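Local coordinates for putative uncharacterized protein PH0355 (PDB 2Z0T), which is of unknown function but, as an ASCH-domain member of the PUA clan, probably binds RNA, at residues M1-I12 and Q33-E43. Residues are numbered along the deposited sequence; the frame is centred on the assembly and turned at random.
Sequences MKWEMGLQEEYI and QIKPGDIIIFE
From Ile39 N on Met1 O (2.8 Å) to Glu43 N on Met5 O, five backbone hydrogen bonds pair strands 2-5 and 39-42 in parallel at the edge of the mixed sheet of this PUA-like ASCH fold. Trp3 and Met5 share the face of Ile40 and Phe42, while Lys2 and Glu4 keep their charges on the exposed side, alongside Ile39 and Ile41. Trp3 is both flat and a donor: Ile34 CG1 lies over its five-membered ring, 3.8 Å from the centroid, Gln33 CG makes a CH-pi contact with the six-membered ring, and NE1 points in the ring plane at Asp38 OD2 (2.9 Å, 178°). A leucine here would probably leave that oxygen without its indole donor and strip Gln33 and Ile34 of their aromatic platform. Asp38 suits the type II turn 35-38 because its two oxygens serve three donors: Lys35 N reaches OD2 from the opposite face, and Met1 N, the amino terminus, salt-bridges Asp38 OD1 at 3.1 Å. Met5 touches Phe42 CE1 with CG and, bent at chi3 (93°), brings CE tip to tip with Ile34 CD1. Phe42, being flat, offers one face to Leu7 CD2, the other to Ile40 CG2. Glu43, long enough to bend back, takes Leu7 N on OE1 at 2.9 Å.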
loop_
_atom_site.group_PDB
_atom_site.type_symbol
_atom_site.label_atom_id
_atom_site.label_comp_id
_atom_site.label_asym_id
_atom_site.label_seq_id
_atom_site.Cartn_x
_atom_site.Cartn_y
_atom_site.Cartn_z
ATOM N N MET A 1 12.946 6.418 -10.516
ATOM C CA MET A 1 12.983 4.934 -10.674
ATOM C C MET A 1 11.581 4.382 -10.907
ATOM O O MET A 1 10.592 4.983 -10.489
ATOM C CB MET A 1 13.569 4.286 -9.419
ATOM C CG MET A 1 14.995 4.696 -9.092
ATOM S SD MET A 1 16.174 4.144 -10.335
ATOM C CE MET A 1 16.313 2.405 -9.922
ATOM N N LYS A 2 11.501 3.241 -11.587
ATOM C CA LYS A 2 10.224 2.585 -11.855
ATOM C C LYS A 2 10.265 1.224 -11.175
ATOM O O LYS A 2 11.173 0.426 -11.420
ATOM C CB LYS A 2 10.005 2.398 -13.358
ATOM C CG LYS A 2 9.876 3.691 -14.137
ATOM C CD LYS A 2 9.684 3.420 -15.622
ATOM C CE LYS A 2 9.570 4.715 -16.408
ATOM N NZ LYS A 2 9.444 4.464 -17.872
ATOM N N TRP A 3 9.285 0.961 -10.321
ATOM C CA TRP A 3 9.233 -0.301 -9.596
ATOM C C TRP A 3 8.048 -1.152 -10.017
ATOM O O TRP A 3 6.984 -0.634 -10.333
ATOM C CB TRP A 3 9.148 -0.038 -8.097
ATOM C CG TRP A 3 10.172 0.931 -7.622
ATOM C CD1 TRP A 3 9.977 2.244 -7.307
ATOM C CD2 TRP A 3 11.568 0.676 -7.444
ATOM N NE1 TRP A 3 11.170 2.825 -6.943
ATOM C CE2 TRP A 3 12.162 1.884 -7.020
ATOM C CE3 TRP A 3 12.377 -0.459 -7.605
ATOM C CZ2 TRP A 3 13.532 1.993 -6.751
ATOM C CZ3 TRP A 3 13.739 -0.351 -7.339
ATOM C CH2 TRP A 3 14.302 0.868 -6.917
ATOM N N GLU A 4 8.242 -2.464 -10.012
ATOM C CA GLU A 4 7.179 -3.388 -10.382
ATOM C C GLU A 4 6.739 -4.198 -9.176
ATOM O O GLU A 4 7.570 -4.686 -8.414
ATOM C CB GLU A 4 7.658 -4.361 -11.459
ATOM C CG GLU A 4 8.030 -3.733 -12.779
ATOM C CD GLU A 4 8.555 -4.763 -13.761
ATOM O OE1 GLU A 4 7.836 -5.752 -14.021
ATOM O OE2 GLU A 4 9.681 -4.585 -14.268
ATOM N N MET A 5 5.433 -4.330 -8.994
ATOM C CA MET A 5 4.911 -5.138 -7.908
ATOM C C MET A 5 3.486 -5.577 -8.202
ATOM O O MET A 5 2.757 -4.925 -8.956
ATOM C CB MET A 5 5.022 -4.410 -6.549
ATOM C CG MET A 5 4.418 -3.024 -6.437
ATOM S SD MET A 5 4.815 -2.256 -4.809
ATOM C CE MET A 5 6.289 -1.341 -5.195
ATOM N N GLY A 6 3.111 -6.717 -7.637
ATOM C CA GLY A 6 1.782 -7.246 -7.862
ATOM C C GLY A 6 0.720 -6.495 -7.089
ATOM O O GLY A 6 1.010 -5.830 -6.094
ATOM N N LEU A 7 -0.515 -6.595 -7.559
ATOM C CA LEU A 7 -1.639 -5.942 -6.907
ATOM C C LEU A 7 -2.922 -6.672 -7.270
ATOM O O LEU A 7 -3.183 -6.935 -8.444
ATOM C CB LEU A 7 -1.736 -4.482 -7.345
ATOM C CG LEU A 7 -2.794 -3.651 -6.615
ATOM C CD1 LEU A 7 -2.394 -3.486 -5.147
ATOM C CD2 LEU A 7 -2.932 -2.290 -7.287
ATOM N N GLN A 8 -3.719 -7.006 -6.259
ATOM C CA GLN A 8 -4.977 -7.700 -6.495
ATOM C C GLN A 8 -5.923 -6.845 -7.329
ATOM O O GLN A 8 -5.943 -5.620 -7.216
ATOM C CB GLN A 8 -5.635 -8.081 -5.166
ATOM C CG GLN A 8 -4.906 -9.199 -4.441
ATOM C CD GLN A 8 -5.658 -9.708 -3.225
ATOM O OE1 GLN A 8 -5.281 -10.718 -2.630
ATOM N NE2 GLN A 8 -6.723 -9.008 -2.845
ATOM N N GLU A 9 -6.710 -7.508 -8.168
ATOM C CA GLU A 9 -7.644 -6.828 -9.051
ATOM C C GLU A 9 -8.555 -5.801 -8.388
ATOM O O GLU A 9 -8.724 -4.698 -8.909
ATOM C CB GLU A 9 -8.500 -7.860 -9.787
ATOM C CG GLU A 9 -9.487 -7.259 -10.772
ATOM C CD GLU A 9 -10.289 -8.314 -11.511
ATOM O OE1 GLU A 9 -9.671 -9.167 -12.185
ATOM O OE2 GLU A 9 -11.535 -8.292 -11.418
ATOM N N GLU A 10 -9.141 -6.154 -7.247
ATOM C CA GLU A 10 -10.057 -5.239 -6.574
ATOM C C GLU A 10 -9.414 -3.906 -6.225
ATOM O O GLU A 10 -10.090 -2.878 -6.197
ATOM C CB GLU A 10 -10.652 -5.876 -5.306
ATOM C CG GLU A 10 -9.704 -6.002 -4.122
ATOM C CD GLU A 10 -10.443 -6.260 -2.813
ATOM O OE1 GLU A 10 -11.255 -5.401 -2.403
ATOM O OE2 GLU A 10 -10.215 -7.319 -2.192
ATOM N N TYR A 11 -8.111 -3.914 -5.968
ATOM C CA TYR A 11 -7.414 -2.682 -5.622
ATOM C C TYR A 11 -7.079 -1.848 -6.849
ATOM O O TYR A 11 -7.014 -0.622 -6.774
ATOM C CB TYR A 11 -6.146 -2.998 -4.828
ATOM C CG TYR A 11 -6.448 -3.683 -3.523
ATOM C CD1 TYR A 11 -7.365 -3.131 -2.623
ATOM C CD2 TYR A 11 -5.848 -4.897 -3.190
ATOM C CE1 TYR A 11 -7.676 -3.773 -1.428
ATOM C CE2 TYR A 11 -6.154 -5.547 -1.996
ATOM C CZ TYR A 11 -7.070 -4.979 -1.122
ATOM O OH TYR A 11 -7.384 -5.627 0.050
ATOM N N ILE A 12 -6.876 -2.509 -7.982
ATOM C CA ILE A 12 -6.569 -1.797 -9.214
ATOM C C ILE A 12 -7.711 -0.839 -9.538
ATOM O O ILE A 12 -7.485 0.324 -9.873
ATOM C CB ILE A 12 -6.365 -2.778 -10.398
ATOM C CG1 ILE A 12 -5.119 -3.631 -10.146
ATOM C CG2 ILE A 12 -6.227 -2.005 -11.708
ATOM C CD1 ILE A 12 -4.828 -4.651 -11.232
ATOM N N GLN A 33 13.625 1.259 -1.108
ATOM C CA GLN A 33 14.372 2.013 -2.103
ATOM C C GLN A 33 13.463 2.923 -2.909
ATOM O O GLN A 33 13.879 3.506 -3.909
ATOM C CB GLN A 33 15.127 1.053 -3.022
ATOM C CG GLN A 33 14.273 -0.016 -3.662
ATOM C CD GLN A 33 15.108 -1.144 -4.246
ATOM O OE1 GLN A 33 16.043 -0.909 -5.012
ATOM N NE2 GLN A 33 14.769 -2.376 -3.889
ATOM N N ILE A 34 12.223 3.052 -2.453
ATOM C CA ILE A 34 11.229 3.881 -3.128
ATOM C C ILE A 34 11.152 5.277 -2.520
ATOM O O ILE A 34 11.208 5.439 -1.303
ATOM C CB ILE A 34 9.835 3.225 -3.040
ATOM C CG1 ILE A 34 9.889 1.821 -3.648
ATOM C CG2 ILE A 34 8.799 4.095 -3.748
ATOM C CD1 ILE A 34 8.558 1.077 -3.589
ATOM N N LYS A 35 11.027 6.288 -3.373
ATOM C CA LYS A 35 10.932 7.661 -2.897
ATOM C C LYS A 35 9.955 8.448 -3.761
ATOM O O LYS A 35 9.684 8.067 -4.901
ATOM C CB LYS A 35 12.309 8.329 -2.927
ATOM C CG LYS A 35 12.934 8.446 -4.315
ATOM C CD LYS A 35 14.332 9.043 -4.226
ATOM C CE LYS A 35 14.979 9.162 -5.594
ATOM N NZ LYS A 35 15.103 7.836 -6.257
ATOM N N PRO A 36 9.395 9.545 -3.222
ATOM C CA PRO A 36 8.455 10.351 -3.999
ATOM C C PRO A 36 9.104 10.727 -5.329
ATOM O O PRO A 36 10.284 11.081 -5.373
ATOM C CB PRO A 36 8.211 11.560 -3.094
ATOM C CG PRO A 36 8.289 10.957 -1.731
ATOM C CD PRO A 36 9.517 10.064 -1.847
ATOM N N GLY A 37 8.338 10.631 -6.409
ATOM C CA GLY A 37 8.874 10.939 -7.723
ATOM C C GLY A 37 9.026 9.666 -8.536
ATOM O O GLY A 37 9.068 9.703 -9.767
ATOM N N ASP A 38 9.121 8.532 -7.845
ATOM C CA ASP A 38 9.253 7.238 -8.511
ATOM C C ASP A 38 7.913 6.814 -9.090
ATOM O O ASP A 38 6.875 7.389 -8.772
ATOM C CB ASP A 38 9.706 6.152 -7.528
ATOM C CG ASP A 38 11.148 6.299 -7.110
ATOM O OD1 ASP A 38 11.865 7.137 -7.696
ATOM O OD2 ASP A 38 11.567 5.560 -6.190
ATOM N N ILE A 39 7.951 5.787 -9.928
ATOM C CA ILE A 39 6.757 5.246 -10.552
ATOM C C ILE A 39 6.607 3.776 -10.180
ATOM O O ILE A 39 7.598 3.049 -10.082
ATOM C CB ILE A 39 6.838 5.340 -12.097
ATOM C CG1 ILE A 39 6.874 6.807 -12.530
ATOM C CG2 ILE A 39 5.663 4.603 -12.733
ATOM C CD1 ILE A 39 5.681 7.613 -12.058
ATOM N N ILE A 40 5.371 3.342 -9.957
ATOM C CA ILE A 40 5.125 1.940 -9.650
ATOM C C ILE A 40 4.238 1.336 -10.729
ATOM O O ILE A 40 3.192 1.888 -11.069
ATOM C CB ILE A 40 4.446 1.749 -8.274
ATOM C CG1 ILE A 40 5.405 2.171 -7.156
ATOM C CG2 ILE A 40 4.054 0.281 -8.086
ATOM C CD1 ILE A 40 4.792 2.108 -5.768
ATOM N N ILE A 41 4.683 0.215 -11.288
ATOM C CA ILE A 41 3.924 -0.493 -12.312
ATOM C C ILE A 41 3.284 -1.676 -11.597
ATOM O O ILE A 41 3.982 -2.586 -11.145
ATOM C CB ILE A 41 4.844 -1.024 -13.437
ATOM C CG1 ILE A 41 5.653 0.125 -14.041
ATOM C CG2 ILE A 41 4.008 -1.711 -14.513
ATOM C CD1 ILE A 41 4.809 1.220 -14.660
ATOM N N PHE A 42 1.961 -1.652 -11.483
ATOM C CA PHE A 42 1.228 -2.713 -10.793
ATOM C C PHE A 42 0.720 -3.831 -11.697
ATOM O O PHE A 42 0.254 -3.589 -12.808
ATOM C CB PHE A 42 0.013 -2.134 -10.052
ATOM C CG PHE A 42 0.345 -1.412 -8.777
ATOM C CD1 PHE A 42 0.987 -2.068 -7.732
ATOM C CD2 PHE A 42 -0.042 -0.084 -8.599
ATOM C CE1 PHE A 42 1.238 -1.413 -6.523
ATOM C CE2 PHE A 42 0.206 0.581 -7.393
ATOM C CZ PHE A 42 0.845 -0.089 -6.356
ATOM N N GLU A 43 0.820 -5.055 -11.189
ATOM C CA GLU A 43 0.332 -6.253 -11.864
ATOM C C GLU A 43 0.589 -6.324 -13.366
ATOM O O GLU A 43 -0.349 -6.378 -14.165
ATOM C CB GLU A 43 -1.167 -6.391 -11.585
ATOM C CG GLU A 43 -1.743 -7.783 -11.777
ATOM C CD GLU A 43 -1.093 -8.824 -10.883
ATOM O OE1 GLU A 43 -0.614 -8.466 -9.783
ATOM O OE2 GLU A 43 -1.076 -10.011 -11.276
HETATM O O HOH W 1 10.617 8.574 -11.710
#